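Triphenylmethane reductase (Citrobacter sp., PDB 2JL1) binds NADP in a Rossmann-type fold and probably uses the reduced cofactor to reduce triphenylmethane dyes. Local coordinates at residues Leu60-Phe64 and Val90-Asp96; Ile161-Ala165 and Phe206-Ala210; Glu177-Ala181 and Ile271-Thr275; Thr195-Asn201 and Lys262-Gln268; Ile212-Val216 and Leu277-Lys282. All coordinates share one frame; numbering follows the deposited sequence.

Interaction 1 of 5, residues Leu60-Phe64 and Val90-Asp96; sequences LQKAF and VVKAARD
Phe-64, Ala-93 and Gln-61 bury the largest areas in this helix-to-helix contact, in nearly equal shares, with Gln-61 at its outer margin. The Phe-64 ring presents an edge to helix 80-96: Val-90 O and Ala-93 C lie in the plane of the ring, and Phe-64 CE2 comes to 3.5 Å from Val-90 O. With CG anti to the carbonyl carbon (chi1 -62°), the ring is carried across to the turn from Val-90 to Ala-94, where CD2 meets the methyl of Ala-93 at 3.7 Å and CZ meets Val-90 CG1 at 4.0 Å. Val-90 O already accepts the helical bond from Ala-94 N, so the ring edge simply borders a satisfied carbonyl. Ala-93 is the point of closest approach of the backbones; its CB is wedged between the Phe-64 ring and Leu-60, and the 3.4 Å from Leu-60 CB to Ala-93 CB is tighter than usual for two carbons. Leu-60 then extends CD1 to Val-90, whose side chain also touches Tyr-54 of the NADP site. At the rim, the side chain of Gln-61, bent at chi2, crosses that of Asp-96 with amide and carboxylate planes 45° apart. Asp-96 is fixed within its own helix: Lys-92 NZ reaches the syn lone pair of OD2 at 2.7 Å, and Arg-95 directs NE and NH2 side-on to OD1. Arg-95 also forms a salt bridge to Asp-79 of the second subunit. Two neighbouring helices covering strand 69-72 through Phe-64 and Ala-94, close to the cofactor, are an arrangement typical of the Rossmann fold.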
# COMPACT_ATOMS: atom_id res chain seq x y z
N LEU A 60 -10.99 6.30 16.87
CA LEU A 60 -9.99 7.11 16.16
C LEU A 60 -10.59 8.41 15.62
O LEU A 60 -9.95 9.46 15.66
CB LEU A 60 -9.38 6.30 15.01
CG LEU A 60 -8.60 5.05 15.39
CD1 LEU A 60 -8.38 4.20 14.14
CD2 LEU A 60 -7.28 5.44 16.06
N GLN A 61 -11.82 8.33 15.11
CA GLN A 61 -12.53 9.52 14.68
C GLN A 61 -12.56 10.57 15.80
O GLN A 61 -12.22 11.74 15.58
CB GLN A 61 -13.96 9.15 14.25
CG GLN A 61 -14.00 8.28 13.00
CD GLN A 61 -13.89 9.08 11.71
OE1 GLN A 61 -13.32 8.59 10.72
NE2 GLN A 61 -14.45 10.30 11.70
N LYS A 62 -12.90 10.13 17.00
CA LYS A 62 -12.96 11.02 18.16
C LYS A 62 -11.58 11.50 18.61
O LYS A 62 -11.40 12.69 18.92
CB LYS A 62 -13.71 10.33 19.30
CG LYS A 62 -15.10 9.82 18.90
CD LYS A 62 -15.68 8.87 19.93
CE LYS A 62 -16.75 7.99 19.29
NZ LYS A 62 -17.72 7.42 20.29
N ALA A 63 -10.59 10.60 18.64
CA ALA A 63 -9.24 10.97 19.07
C ALA A 63 -8.57 12.00 18.15
O ALA A 63 -7.85 12.89 18.63
CB ALA A 63 -8.36 9.73 19.22
N PHE A 64 -8.83 11.90 16.85
CA PHE A 64 -8.21 12.79 15.88
C PHE A 64 -9.00 14.08 15.68
O PHE A 64 -8.55 14.96 14.94
CB PHE A 64 -8.04 12.10 14.51
CG PHE A 64 -7.14 10.89 14.52
CD1 PHE A 64 -6.24 10.67 15.56
CD2 PHE A 64 -7.16 10.00 13.46
CE1 PHE A 64 -5.40 9.54 15.55
CE2 PHE A 64 -6.32 8.89 13.42
CZ PHE A 64 -5.44 8.66 14.46
N VAL A 90 -6.55 3.83 10.56
CA VAL A 90 -5.93 5.06 11.07
C VAL A 90 -5.96 6.18 10.03
O VAL A 90 -6.40 7.31 10.31
CB VAL A 90 -4.47 4.82 11.55
CG1 VAL A 90 -3.78 6.13 11.88
CG2 VAL A 90 -4.48 3.92 12.79
N VAL A 91 -5.50 5.87 8.83
CA VAL A 91 -5.42 6.84 7.73
C VAL A 91 -6.81 7.37 7.39
O VAL A 91 -6.97 8.59 7.20
CB VAL A 91 -4.75 6.19 6.48
CG1 VAL A 91 -4.74 7.15 5.30
CG2 VAL A 91 -3.34 5.76 6.82
N LYS A 92 -7.82 6.49 7.35
CA LYS A 92 -9.18 6.97 7.03
C LYS A 92 -9.72 7.88 8.13
O LYS A 92 -10.32 8.91 7.83
CB LYS A 92 -10.17 5.83 6.81
CG LYS A 92 -11.47 6.30 6.14
CD LYS A 92 -12.51 5.24 6.13
CE LYS A 92 -13.80 5.77 5.51
NZ LYS A 92 -14.54 6.54 6.55
N ALA A 93 -9.49 7.50 9.38
CA ALA A 93 -9.88 8.33 10.53
C ALA A 93 -9.22 9.71 10.48
O ALA A 93 -9.89 10.75 10.65
CB ALA A 93 -9.57 7.63 11.84
N ALA A 94 -7.92 9.72 10.17
CA ALA A 94 -7.17 10.96 10.00
C ALA A 94 -7.76 11.82 8.87
O ALA A 94 -7.99 13.02 9.05
CB ALA A 94 -5.67 10.67 9.76
N ARG A 95 -8.03 11.20 7.72
CA ARG A 95 -8.66 11.91 6.60
C ARG A 95 -10.01 12.52 7.07
O ARG A 95 -10.24 13.73 6.90
CB ARG A 95 -8.85 10.99 5.40
CG ARG A 95 -9.23 11.68 4.06
CD ARG A 95 -10.71 12.11 4.01
NE ARG A 95 -11.63 11.02 4.29
CZ ARG A 95 -12.11 10.19 3.38
NH1 ARG A 95 -11.77 10.32 2.10
NH2 ARG A 95 -12.94 9.23 3.75
N ASP A 96 -10.87 11.67 7.64
CA ASP A 96 -12.23 12.09 8.06
C ASP A 96 -12.21 13.19 9.11
O ASP A 96 -13.10 14.02 9.14
CB ASP A 96 -13.02 10.90 8.63
CG ASP A 96 -13.33 9.83 7.59
OD1 ASP A 96 -13.18 10.12 6.38
OD2 ASP A 96 -13.73 8.71 7.99

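Interaction 2 of 5, residues Ile161-Ala165 and Phe206-Ala210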
# COMPACT_ATOMS: atom_id res chain seq x y z
N ILE A 161 29.03 -12.88 21.75
CA ILE A 161 27.79 -12.46 21.11
C ILE A 161 27.56 -13.46 19.99
O ILE A 161 28.40 -13.59 19.10
CB ILE A 161 27.91 -11.04 20.49
CG1 ILE A 161 28.16 -9.99 21.57
CG2 ILE A 161 26.65 -10.69 19.71
CD1 ILE A 161 28.49 -8.57 21.01
N VAL A 162 26.43 -14.18 20.04
CA VAL A 162 26.11 -15.23 19.07
C VAL A 162 25.01 -14.74 18.12
O VAL A 162 23.91 -14.35 18.56
CB VAL A 162 25.68 -16.56 19.80
CG1 VAL A 162 25.36 -17.68 18.81
CG2 VAL A 162 26.77 -17.03 20.74
N THR A 163 25.32 -14.66 16.83
CA THR A 163 24.34 -14.23 15.82
C THR A 163 24.52 -15.02 14.55
O THR A 163 25.58 -15.57 14.32
CB THR A 163 24.58 -12.75 15.36
OG1 THR A 163 25.65 -12.72 14.40
CG2 THR A 163 24.93 -11.85 16.51
N ASN A 164 23.51 -15.01 13.69
CA ASN A 164 23.70 -15.49 12.32
C ASN A 164 23.78 -14.34 11.31
O ASN A 164 23.41 -14.52 10.15
CB ASN A 164 22.61 -16.49 11.93
CG ASN A 164 21.21 -15.96 12.17
OD1 ASN A 164 20.91 -15.47 13.25
ND2 ASN A 164 20.33 -16.07 11.17
N ALA A 165 24.33 -13.19 11.72
CA ALA A 165 24.43 -11.99 10.87
C ALA A 165 25.69 -11.92 10.01
O ALA A 165 25.80 -11.05 9.15
CB ALA A 165 24.33 -10.72 11.72
N PHE A 206 28.75 -6.83 13.83
CA PHE A 206 28.75 -7.50 15.14
C PHE A 206 30.15 -7.78 15.69
O PHE A 206 30.36 -7.75 16.90
CB PHE A 206 27.84 -8.72 15.14
CG PHE A 206 26.40 -8.36 15.21
CD1 PHE A 206 25.65 -8.17 14.05
CD2 PHE A 206 25.78 -8.14 16.45
CE1 PHE A 206 24.31 -7.81 14.11
CE2 PHE A 206 24.41 -7.74 16.52
CZ PHE A 206 23.69 -7.58 15.34
N ASP A 207 31.12 -8.04 14.80
CA ASP A 207 32.53 -8.03 15.19
C ASP A 207 32.91 -6.77 15.95
O ASP A 207 33.53 -6.86 17.01
CB ASP A 207 33.45 -8.21 13.98
CG ASP A 207 33.63 -9.65 13.58
OD1 ASP A 207 33.00 -10.54 14.20
OD2 ASP A 207 34.44 -9.91 12.68
N GLU A 208 32.53 -5.61 15.41
CA GLU A 208 32.77 -4.30 16.02
C GLU A 208 32.05 -4.15 17.36
O GLU A 208 32.61 -3.62 18.31
CB GLU A 208 32.30 -3.17 15.10
CG GLU A 208 32.71 -1.81 15.64
CD GLU A 208 32.37 -0.64 14.73
OE1 GLU A 208 31.88 -0.85 13.60
OE2 GLU A 208 32.65 0.50 15.17
N LEU A 209 30.79 -4.60 17.42
CA LEU A 209 30.06 -4.59 18.67
C LEU A 209 30.76 -5.40 19.75
O LEU A 209 30.78 -5.00 20.92
CB LEU A 209 28.62 -5.11 18.48
CG LEU A 209 27.72 -5.08 19.74
CD1 LEU A 209 27.67 -3.67 20.35
CD2 LEU A 209 26.31 -5.56 19.38
N ALA A 210 31.27 -6.58 19.40
CA ALA A 210 31.97 -7.43 20.39
C ALA A 210 33.25 -6.74 20.88
O ALA A 210 33.62 -6.85 22.08
CB ALA A 210 32.28 -8.81 19.80
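The ring of Phe-206 receives the methyl of Thr-163 over one face: CG2 stands 3.8 Å above the plane, offset toward the rim, and lies 4.1 Å from the ring centroid, a CH-pi contact. Two other groups approach the ring obliquely. Ala-165 CB comes to 3.7 Å from Phe-206 CD1, and Ile-161 CG2 to 4.2 Å from Phe-206 CD2. Thr-163 can offer its methyl because OG1 occupies the position between backbone N and carbonyl carbon (chi1 80°), turned back to its own chain. There OG1 accepts from Ala-165 N at 3.0 Å in a nearly straight bond (168°), forming an ST turn just as the strand ends; His-223 NE2 is a second partner of the hydroxyl. The turn thus sets the methyls of Thr-163 and Ala-165 against the same ring. Two residues before Thr-163 on the strand, Ile-161 reaches the next turn of the helix with its extended branch, and CD1 rests 3.7 Å from Ala-210 CA and 3.8 Å from Leu-209 CG. No hydrogen bond joins the two segments; the contact is apolar and buried. The segments 161-163 and 206-210 run nearly antiparallel, 166° between directions, with axes 9.7 Å apart. Trp-204 of the preceding loop and Tyr-252 of helix 242-256 meet the Phe-206 ring edge-to-face. Strand 160-163 pairs in parallel with strand 222-225; helix 206-217 packs on it through Ile-161 and Thr-163, while helix 228-237 meets Val-162.

Interaction 3 of 5, residues Glu177-Ala181 and Ile271-Thr275; sequences ELALA and IGSLT
Glu-177 and Ile-271 cross at about a right angle where helix 175-186, which packs beside strand 194-198 of the Rossmann-type sheet, meets the loop after helix 266-271. Ile-271 is the last residue of that helix, and Gly-272 leaves the helical conformation with positive phi, turning the chain back along Glu-177. The two branches of Ile-271 divide the surface of helix 175-186 between them. CG2 points at the backbone, 3.6 Å from Ala-181 CA, while CG1 sits between backbone N and carbonyl carbon (chi1 71°) and carries CD1 to the base of the glutamate, 3.7 Å from Glu-177 CB. Leu-180 lies obliquely against the same isoleucine, with CG 3.9 Å from Ile-271 CG2. Beyond CB, the Glu-177 chain is extended (chi2 179°) and runs past this apolar patch, so that its carboxylate arrives at the backbone of Leu-274 and Thr-275. The side chains of Glu-177 and Thr-275 cross obliquely there. Around the polar end, OE1 of Glu-177 and Thr-275 O both bond a glycerol molecule, probably from the crystallisation liquor. Leu-274 packs on Leu-267 and Asn-201, joining the loop to the preceding helix and to the end of the edge strand. The carboxylate binds the loop through OE2: Thr-275 N donates to Glu-177 OE2 at 2.7 Å, from the syn side and 27° out of the carboxylate plane, while Thr-275 OG1, 3.0 Å from Glu-177 OE2, adds a weak and unsettled second contact.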
# COMPACT_ATOMS: atom_id res chain seq x y z
N GLU A 177 17.16 8.86 19.29
CA GLU A 177 17.46 9.75 18.16
C GLU A 177 16.37 9.78 17.11
O GLU A 177 16.11 10.83 16.53
CB GLU A 177 18.80 9.40 17.50
CG GLU A 177 19.99 9.59 18.43
CD GLU A 177 21.30 9.22 17.79
OE1 GLU A 177 21.47 8.06 17.33
OE2 GLU A 177 22.17 10.10 17.81
N LEU A 178 15.71 8.65 16.87
CA LEU A 178 14.57 8.63 15.95
C LEU A 178 13.41 9.44 16.51
O LEU A 178 12.70 10.12 15.77
CB LEU A 178 14.11 7.20 15.70
CG LEU A 178 15.15 6.39 14.95
CD1 LEU A 178 14.82 4.88 15.02
CD2 LEU A 178 15.30 6.93 13.51
N ALA A 179 13.25 9.40 17.83
CA ALA A 179 12.19 10.17 18.50
C ALA A 179 12.46 11.66 18.43
O ALA A 179 11.54 12.47 18.28
CB ALA A 179 12.06 9.74 19.95
N LEU A 180 13.74 12.01 18.58
CA LEU A 180 14.20 13.39 18.45
C LEU A 180 13.92 13.91 17.04
O LEU A 180 13.45 15.04 16.88
CB LEU A 180 15.70 13.50 18.81
CG LEU A 180 16.38 14.85 18.58
CD1 LEU A 180 15.60 16.02 19.27
CD2 LEU A 180 17.82 14.81 19.06
N ALA A 181 14.19 13.09 16.04
CA ALA A 181 13.91 13.43 14.64
C ALA A 181 12.43 13.65 14.38
O ALA A 181 12.05 14.60 13.67
CB ALA A 181 14.44 12.32 13.71
N ILE A 271 19.03 16.22 12.94
CA ILE A 271 19.24 16.28 14.39
C ILE A 271 20.68 16.62 14.86
O ILE A 271 20.90 16.76 16.06
CB ILE A 271 18.73 15.00 15.12
CG1 ILE A 271 19.63 13.79 14.81
CG2 ILE A 271 17.25 14.73 14.77
CD1 ILE A 271 19.44 12.63 15.77
N GLY A 272 21.61 16.79 13.92
CA GLY A 272 23.03 16.99 14.24
C GLY A 272 23.76 15.68 14.50
O GLY A 272 23.32 14.63 14.04
N SER A 273 24.86 15.73 15.26
CA SER A 273 25.72 14.56 15.52
C SER A 273 24.95 13.39 16.10
O SER A 273 24.08 13.58 16.94
CB SER A 273 26.84 14.92 16.50
OG SER A 273 27.76 15.82 15.93
N LEU A 274 25.30 12.18 15.63
CA LEU A 274 24.70 10.95 16.09
C LEU A 274 25.49 10.38 17.27
O LEU A 274 26.68 10.62 17.39
CB LEU A 274 24.68 9.90 14.97
CG LEU A 274 24.02 10.29 13.63
CD1 LEU A 274 24.14 9.17 12.59
CD2 LEU A 274 22.55 10.73 13.83
N THR A 275 24.80 9.61 18.11
CA THR A 275 25.39 9.02 19.30
C THR A 275 26.27 7.86 18.88
O THR A 275 25.80 6.95 18.22
CB THR A 275 24.28 8.52 20.21
OG1 THR A 275 23.41 9.62 20.51
CG2 THR A 275 24.84 7.93 21.51

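Interaction 4 of 5, residues Thr195-Asn201 and Lys262-Gln268; sequences TYNLVSN and KTSDDLQ
Asp-266 and Asn-197 make the central polar link between edge strand 194-198 and the start of helix 266-271. The carboxylate of Asp-266, with CG beside the backbone N (chi1 -67°), is held over the strand so that OD2 takes the N-H of Asn-197 at 2.9 Å on its anti lone pair. The same oxygen lies near the plane of the Tyr-196 ring, at its edge. A water joins Asp-266 OD2 to Asn-197 ND2, while Asn-197 OD1 bonds Phe-109 N. Ser-264 holds its OG anti to the backbone N (chi1 171°), placing it to accept from Asp-266 N at 3.0 Å, a capping bond that opens the helix. At the far end, Asn-201 has CG between its backbone N and carbonyl carbon, which brings the amide within reach of Asp-265. ND2 meets Asp-265 OD1 at 2.8 Å, nearly straight and in the plane of the amide, but 40° above that of the carboxylate. Between these polar ends, Leu-198 CD2 packs 3.9 Å from Leu-267 CA, and Val-199 CG2 rests 3.4 Å from Ser-264 N. Water also enters the seam: one molecule accepts from both Val-199 N and Leu-267 N, and another accepts from Gln-268 N and lies 2.8 Å from Val-199 O, with Ser-264 O also near. Strand 194-198 pairs with strand 135-140 on its inner side. The helix start packs along this outermost strand of the parallel Rossmann sheet and the loop after it, in which Val-199 lies beside Ala-141 of the NADP site.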
# COMPACT_ATOMS: atom_id res chain seq x y z
N THR A 195 10.11 12.55 2.22
CA THR A 195 10.47 11.24 2.75
C THR A 195 11.91 11.37 3.25
O THR A 195 12.77 11.93 2.56
CB THR A 195 10.33 10.11 1.66
OG1 THR A 195 8.97 10.04 1.20
CG2 THR A 195 10.72 8.74 2.21
N TYR A 196 12.16 10.89 4.48
CA TYR A 196 13.51 10.83 5.03
C TYR A 196 13.85 9.40 5.33
O TYR A 196 13.02 8.67 5.88
CB TYR A 196 13.62 11.68 6.32
CG TYR A 196 13.35 13.13 6.09
CD1 TYR A 196 14.23 13.90 5.33
CD2 TYR A 196 12.21 13.73 6.61
CE1 TYR A 196 13.96 15.28 5.08
CE2 TYR A 196 11.93 15.07 6.37
CZ TYR A 196 12.80 15.83 5.62
OH TYR A 196 12.52 17.15 5.40
N ASN A 197 15.05 8.96 4.95
CA ASN A 197 15.53 7.64 5.37
C ASN A 197 16.43 7.87 6.58
O ASN A 197 17.54 8.35 6.44
CB ASN A 197 16.24 6.91 4.21
CG ASN A 197 15.28 6.50 3.10
OD1 ASN A 197 14.48 5.55 3.23
ND2 ASN A 197 15.38 7.19 1.98
N LEU A 198 15.89 7.60 7.78
CA LEU A 198 16.51 7.96 9.04
C LEU A 198 17.37 6.82 9.58
O LEU A 198 16.92 5.96 10.34
CB LEU A 198 15.42 8.43 10.05
CG LEU A 198 14.55 9.62 9.61
CD1 LEU A 198 13.38 9.90 10.59
CD2 LEU A 198 15.39 10.92 9.41
N VAL A 199 18.63 6.82 9.14
CA VAL A 199 19.57 5.76 9.43
C VAL A 199 20.93 6.38 9.79
O VAL A 199 21.16 7.60 9.67
CB VAL A 199 19.75 4.78 8.22
CG1 VAL A 199 18.42 4.22 7.74
CG2 VAL A 199 20.47 5.47 7.07
N SER A 200 21.85 5.52 10.20
CA SER A 200 23.21 5.95 10.55
C SER A 200 24.07 6.07 9.32
O SER A 200 24.01 5.22 8.45
CB SER A 200 23.86 4.91 11.45
OG SER A 200 25.12 5.35 11.90
N ASN A 201 24.93 7.09 9.29
CA ASN A 201 26.01 7.13 8.30
C ASN A 201 27.37 6.72 8.92
O ASN A 201 28.44 7.06 8.41
CB ASN A 201 26.08 8.50 7.60
CG ASN A 201 26.16 9.65 8.58
OD1 ASN A 201 26.40 9.48 9.78
ND2 ASN A 201 25.93 10.86 8.06
N LYS A 262 22.54 0.01 3.76
CA LYS A 262 22.50 1.31 3.06
C LYS A 262 22.44 2.52 3.99
O LYS A 262 21.83 2.45 5.03
CB LYS A 262 21.32 1.36 2.09
CG LYS A 262 21.52 0.52 0.85
CD LYS A 262 20.21 0.21 0.17
CE LYS A 262 19.65 1.37 -0.63
NZ LYS A 262 18.43 0.90 -1.38
N THR A 263 23.07 3.63 3.60
CA THR A 263 23.10 4.81 4.46
C THR A 263 22.55 6.08 3.83
O THR A 263 22.38 6.21 2.61
CB THR A 263 24.54 5.12 5.05
OG1 THR A 263 25.37 5.65 4.02
CG2 THR A 263 25.22 3.90 5.68
N SER A 264 22.31 7.06 4.69
CA SER A 264 21.85 8.35 4.26
C SER A 264 22.33 9.37 5.30
O SER A 264 22.54 9.01 6.46
CB SER A 264 20.31 8.37 4.22
OG SER A 264 19.82 9.70 3.99
N ASP A 265 22.46 10.62 4.86
CA ASP A 265 22.76 11.75 5.76
C ASP A 265 21.51 12.45 6.31
O ASP A 265 21.63 13.40 7.08
CB ASP A 265 23.63 12.79 5.05
CG ASP A 265 25.00 12.26 4.67
OD1 ASP A 265 25.46 11.26 5.29
OD2 ASP A 265 25.61 12.86 3.76
N ASP A 266 20.32 11.95 5.97
CA ASP A 266 19.06 12.62 6.35
C ASP A 266 18.95 12.81 7.85
O ASP A 266 18.59 13.90 8.30
CB ASP A 266 17.81 11.86 5.89
CG ASP A 266 17.65 11.85 4.38
OD1 ASP A 266 18.38 12.57 3.67
OD2 ASP A 266 16.79 11.10 3.91
N LEU A 267 19.25 11.76 8.63
CA LEU A 267 19.08 11.85 10.08
C LEU A 267 20.07 12.85 10.68
O LEU A 267 19.68 13.76 11.42
CB LEU A 267 19.19 10.50 10.78
CG LEU A 267 19.13 10.52 12.33
CD1 LEU A 267 17.75 11.04 12.88
CD2 LEU A 267 19.37 9.14 12.84
N GLN A 268 21.34 12.69 10.35
CA GLN A 268 22.36 13.60 10.83
C GLN A 268 22.07 15.07 10.46
O GLN A 268 22.30 15.97 11.26
CB GLN A 268 23.72 13.16 10.32
CG GLN A 268 24.87 13.99 10.84
CD GLN A 268 25.97 14.05 9.83
OE1 GLN A 268 25.89 14.82 8.87
NE2 GLN A 268 26.97 13.21 10.00
O HOH W 1 19.68 9.05 7.54
O HOH W 2 16.59 9.84 1.76
O HOH W 3 22.23 10.09 9.08

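Interaction 5 of 5, residues Ile212-Val216 and Leu277-Lys282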
# COMPACT_ATOMS: atom_id res chain seq x y z
N ILE A 212 33.82 -3.41 20.90
CA ILE A 212 33.36 -2.33 21.77
C ILE A 212 32.91 -2.84 23.14
O ILE A 212 33.28 -2.25 24.16
CB ILE A 212 32.23 -1.49 21.10
CG1 ILE A 212 32.79 -0.65 19.94
CG2 ILE A 212 31.55 -0.60 22.10
CD1 ILE A 212 31.70 -0.15 18.98
N LEU A 213 32.12 -3.92 23.19
CA LEU A 213 31.72 -4.53 24.47
C LEU A 213 32.94 -4.99 25.30
O LEU A 213 32.97 -4.83 26.54
CB LEU A 213 30.79 -5.72 24.23
CG LEU A 213 29.90 -6.35 25.30
CD1 LEU A 213 29.21 -5.31 26.19
CD2 LEU A 213 28.87 -7.26 24.60
N SER A 214 33.92 -5.60 24.62
CA SER A 214 35.21 -5.94 25.23
C SER A 214 35.92 -4.73 25.85
O SER A 214 36.37 -4.78 27.00
CB SER A 214 36.11 -6.58 24.17
OG SER A 214 35.56 -7.81 23.73
N GLU A 215 36.00 -3.63 25.09
CA GLU A 215 36.63 -2.38 25.55
C GLU A 215 35.95 -1.79 26.77
O GLU A 215 36.62 -1.49 27.74
CB GLU A 215 36.69 -1.33 24.43
CG GLU A 215 37.80 -1.57 23.43
CD GLU A 215 37.54 -0.94 22.06
OE1 GLU A 215 36.63 -0.09 21.93
OE2 GLU A 215 38.26 -1.31 21.10
N VAL A 216 34.63 -1.66 26.71
CA VAL A 216 33.81 -1.06 27.78
C VAL A 216 33.83 -1.91 29.06
O VAL A 216 33.93 -1.37 30.18
CB VAL A 216 32.35 -0.84 27.31
CG1 VAL A 216 31.44 -0.43 28.45
CG2 VAL A 216 32.28 0.23 26.23
N LEU A 277 28.19 4.41 18.87
CA LEU A 277 27.78 3.08 19.36
C LEU A 277 28.33 2.79 20.76
O LEU A 277 27.64 2.24 21.61
CB LEU A 277 28.23 2.00 18.37
CG LEU A 277 27.76 0.56 18.59
CD1 LEU A 277 26.21 0.44 18.53
CD2 LEU A 277 28.42 -0.28 17.50
N LYS A 278 29.58 3.19 20.99
CA LYS A 278 30.23 2.95 22.30
C LYS A 278 29.47 3.60 23.45
O LYS A 278 29.35 3.01 24.53
CB LYS A 278 31.70 3.40 22.30
CG LYS A 278 32.45 2.85 23.52
CD LYS A 278 33.88 3.37 23.66
CE LYS A 278 34.76 2.94 22.51
NZ LYS A 278 34.88 1.45 22.40
N GLU A 279 28.96 4.82 23.24
CA GLU A 279 28.13 5.52 24.24
C GLU A 279 26.83 4.78 24.53
O GLU A 279 26.38 4.71 25.67
CB GLU A 279 27.85 6.98 23.81
CG GLU A 279 26.91 7.79 24.72
CD GLU A 279 27.41 8.02 26.17
OE1 GLU A 279 28.55 7.63 26.54
OE2 GLU A 279 26.63 8.64 26.95
N THR A 280 26.24 4.20 23.48
CA THR A 280 25.02 3.40 23.66
C THR A 280 25.34 2.12 24.42
O THR A 280 24.56 1.71 25.28
CB THR A 280 24.32 3.13 22.28
OG1 THR A 280 24.04 4.39 21.65
CG2 THR A 280 23.02 2.38 22.47
N VAL A 281 26.48 1.49 24.13
CA VAL A 281 26.89 0.29 24.87
C VAL A 281 27.10 0.63 26.36
O VAL A 281 26.63 -0.09 27.25
CB VAL A 281 28.16 -0.40 24.25
CG1 VAL A 281 28.71 -1.48 25.17
CG2 VAL A 281 27.84 -0.99 22.85
N LYS A 282 27.76 1.76 26.63
CA LYS A 282 27.99 2.17 28.01
C LYS A 282 26.69 2.37 28.77
O LYS A 282 26.56 1.91 29.90
CB LYS A 282 28.85 3.42 28.12
CG LYS A 282 30.30 3.22 27.75
CD LYS A 282 31.07 4.48 28.12
CE LYS A 282 32.35 4.62 27.33
NZ LYS A 282 33.12 5.79 27.85
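Lys-278 sends its first three carbons out with CG anti to the backbone N (chi1 -166°), then bends at chi3 and chi4, and this fold in the chain carries NZ to Glu-215. The glutamate comes from the other helix with CG beside its backbone N and the rest extended, so the two side chains meet at about a right angle. NZ of Lys-278 and OE1 of Glu-215 form a salt bridge modelled at 2.4 Å, a very short distance to be taken with caution; Glu-215 OE2 is held separately by Gln-211. The aliphatic part of the lysine roofs the apolar layer below: Lys-278 CG lies 3.8 Å from Val-216 CG2, with the two side chains sliding past each other in opposite directions. Ile-212 is central to that layer. Its CG2 meets Val-281 CG2 at 3.8 Å, while its CD1 continues to the start of the second helix and touches Leu-277 CD2 at 3.6 Å. Leu-213 approaches Val-281 at about a right angle, and its CD1 reaches Val-281 CG1 at 4.0 Å. At the C-terminal end Val-216 takes the stem of Lys-282, CG1 lying 3.9 Å from Lys-282 CG. Leu-213 also packs on helix 153-158, and Leu-277 on Trp-204 and helix 144-147. The axes of the segments 212-216 and 277-282 pass 9.9 Å apart at a crossing angle of -57°. This is plain helix-helix packing, an aliphatic seam with one salt bridge beside it, that joins the C-terminal helix 277-285 to helix 206-217.

From the N terminus, interaction 1 closes first, joining helices 57-63 and 80-96 close to the bound NADP; its centre is about 43 Å from those of interactions 2 and 5. Interaction 2 then brings helix 206-217 back to strand 160-163. Interaction 3 spans a longer loop, from helix 175-186 to the loop after helix 266-271, and encloses the whole of interaction 4, which it touches through Leu-274 with Asn-201 and Ala-181 with Leu-267. Both cross interaction 2. Interaction 5 crosses interactions 3 and 4 and follows interaction 2, sharing helix 206-217 with it. Together, interactions 2 to 5 tie the C-terminal helices to the last strand of the main sheet and to the small sheet.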